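Local coordinates for thioredoxin family protein (Pseudomonas aeruginosa, PDB 1Z6N), which is of unknown function but has a thioredoxin-like fold and binds a magnesium ion, and may take part in thiol-disulfide chemistry, at residues E12-F17 against A75-Q80. Residues are numbered along the deposited sequence; the frame is centred on the assembly and turned at random.
Sequences EDFAAF and ALDFAQ. With MG (magnesium ion), chain B.
Phe14 and Asp77 meet in a buried CH-pi contact that joins two helices of a thioredoxin-type alpha-beta-alpha sandwich: the short helix 14-19 and the long helix 67-82, which begins at a Cys66-Cys69 CxxC pair that resembles the thioredoxin motif, though a redox role is unproven. The contact is small, burying 127 Å² in all, and illustrates how a helix can meet a neighbour through a single large side chain. The CB of Asp77 sits over one face of the Phe14 ring, 3.6 Å from its centroid and 16° off the ring normal. Asp77 has its CG trans to the backbone N (chi1 173°), and the carboxylate beyond CB lies roughly parallel to the ring, although its exact fit there is doubtful. Arg81, one residue beyond the segment 75-80, forms a salt bridge through its NE with Asp77 OD2, a pairing that probably balances the buried charge. Gln80, one turn on from Asp77, adds its side chain beside the CB of Phe14. Elsewhere around the ring, Val29 and Arg33 of helix 23-39 and Ile90 of strand 86-91 touch Phe14, setting it between helices and the edge of the sheet.

At the N-terminal end of helix 14-19, Asp13 holds the magnesium. It is the N-cap, and its two carboxylate oxygens divide the work: OD2 binds magnesium at 2.1 Å, in a shell completed by five waters, while OD1 accepts a bond from one of those waters at 2.7 Å. Nearly in line with its C-O bond, the same OD1 takes the capping hydrogen bond from the Ala16 N, 2.9 Å away with an N-H...O angle of 157°.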
# COMPACT_ATOMS: atom_id res chain seq x y z
N GLU A 12 -4.21 -12.22 -0.09
CA GLU A 12 -4.95 -12.18 -1.36
C GLU A 12 -4.37 -11.14 -2.33
O GLU A 12 -3.81 -10.13 -1.90
CB GLU A 12 -6.42 -11.92 -1.09
CG GLU A 12 -7.02 -13.04 -0.21
CD GLU A 12 -8.54 -13.13 -0.22
OE1 GLU A 12 -9.15 -12.81 0.83
OE2 GLU A 12 -9.12 -13.55 -1.25
N ASP A 13 -4.50 -11.40 -3.63
CA ASP A 13 -4.12 -10.38 -4.59
C ASP A 13 -5.14 -9.23 -4.56
O ASP A 13 -6.23 -9.36 -3.99
CB ASP A 13 -3.87 -10.94 -6.00
CG ASP A 13 -5.09 -11.62 -6.59
OD1 ASP A 13 -6.19 -11.01 -6.58
OD2 ASP A 13 -4.97 -12.77 -7.10
N PHE A 14 -4.77 -8.09 -5.14
CA PHE A 14 -5.63 -6.91 -5.06
C PHE A 14 -7.00 -7.13 -5.65
O PHE A 14 -8.02 -6.72 -5.07
CB PHE A 14 -4.95 -5.70 -5.70
CG PHE A 14 -5.70 -4.42 -5.51
CD1 PHE A 14 -5.75 -3.82 -4.24
CD2 PHE A 14 -6.36 -3.82 -6.57
CE1 PHE A 14 -6.45 -2.61 -4.06
CE2 PHE A 14 -7.06 -2.60 -6.40
CZ PHE A 14 -7.10 -2.01 -5.14
N ALA A 15 -7.05 -7.81 -6.80
CA ALA A 15 -8.33 -8.05 -7.45
C ALA A 15 -9.27 -8.87 -6.55
O ALA A 15 -10.47 -8.60 -6.48
CB ALA A 15 -8.10 -8.73 -8.77
N ALA A 16 -8.73 -9.89 -5.89
CA ALA A 16 -9.55 -10.72 -5.02
C ALA A 16 -9.97 -9.91 -3.78
O ALA A 16 -11.13 -9.98 -3.35
CB ALA A 16 -8.76 -11.95 -4.59
N PHE A 17 -9.04 -9.16 -3.21
CA PHE A 17 -9.35 -8.28 -2.07
C PHE A 17 -10.51 -7.33 -2.42
O PHE A 17 -11.50 -7.25 -1.67
CB PHE A 17 -8.07 -7.50 -1.75
CG PHE A 17 -8.24 -6.39 -0.75
CD1 PHE A 17 -8.36 -6.67 0.60
CD2 PHE A 17 -8.23 -5.07 -1.18
CE1 PHE A 17 -8.48 -5.61 1.53
CE2 PHE A 17 -8.35 -4.03 -0.26
CZ PHE A 17 -8.46 -4.31 1.10
N ALA A 75 -3.72 3.13 -5.06
CA ALA A 75 -2.49 3.74 -5.60
C ALA A 75 -1.37 2.71 -5.75
O ALA A 75 -0.70 2.66 -6.79
CB ALA A 75 -2.04 4.91 -4.72
N LEU A 76 -1.17 1.89 -4.72
CA LEU A 76 -0.10 0.90 -4.76
C LEU A 76 -0.39 -0.20 -5.79
O LEU A 76 0.53 -0.69 -6.44
CB LEU A 76 0.19 0.33 -3.36
CG LEU A 76 0.77 1.36 -2.37
CD1 LEU A 76 0.97 0.71 -1.01
CD2 LEU A 76 2.09 1.97 -2.88
N ASP A 77 -1.66 -0.54 -5.97
CA ASP A 77 -2.02 -1.46 -7.05
C ASP A 77 -1.72 -0.88 -8.43
O ASP A 77 -1.24 -1.58 -9.33
CB ASP A 77 -3.48 -1.86 -6.95
CG ASP A 77 -3.93 -2.68 -8.15
OD1 ASP A 77 -3.51 -3.85 -8.24
OD2 ASP A 77 -4.69 -2.13 -8.99
N PHE A 78 -1.99 0.41 -8.59
CA PHE A 78 -1.66 1.09 -9.85
C PHE A 78 -0.15 0.96 -10.12
O PHE A 78 0.25 0.62 -11.23
CB PHE A 78 -2.12 2.53 -9.81
CG PHE A 78 -1.88 3.30 -11.08
CD1 PHE A 78 -2.45 2.90 -12.29
CD2 PHE A 78 -1.12 4.46 -11.05
CE1 PHE A 78 -2.22 3.63 -13.46
CE2 PHE A 78 -0.89 5.20 -12.22
CZ PHE A 78 -1.45 4.78 -13.42
N ALA A 79 0.66 1.16 -9.08
CA ALA A 79 2.12 1.01 -9.22
C ALA A 79 2.53 -0.40 -9.61
O ALA A 79 3.39 -0.58 -10.47
CB ALA A 79 2.84 1.45 -7.94
N GLN A 80 1.89 -1.41 -9.02
CA GLN A 80 2.24 -2.79 -9.36
C GLN A 80 1.81 -3.16 -10.79
O GLN A 80 2.44 -3.99 -11.44
CB GLN A 80 1.66 -3.76 -8.33
CG GLN A 80 0.24 -4.25 -8.61
CD GLN A 80 -0.21 -5.29 -7.60
OE1 GLN A 80 -1.39 -5.32 -7.16
NE2 GLN A 80 0.71 -6.15 -7.20
MG MG B . -6.12 -13.96 -8.32
O HOH W 1 -7.72 -12.68 -8.07
O HOH W 2 -7.25 -15.11 -9.59
O HOH W 3 -6.53 -15.00 -6.73
O HOH W 4 -4.41 -15.12 -8.73
O HOH W 5 -5.44 -12.75 -9.99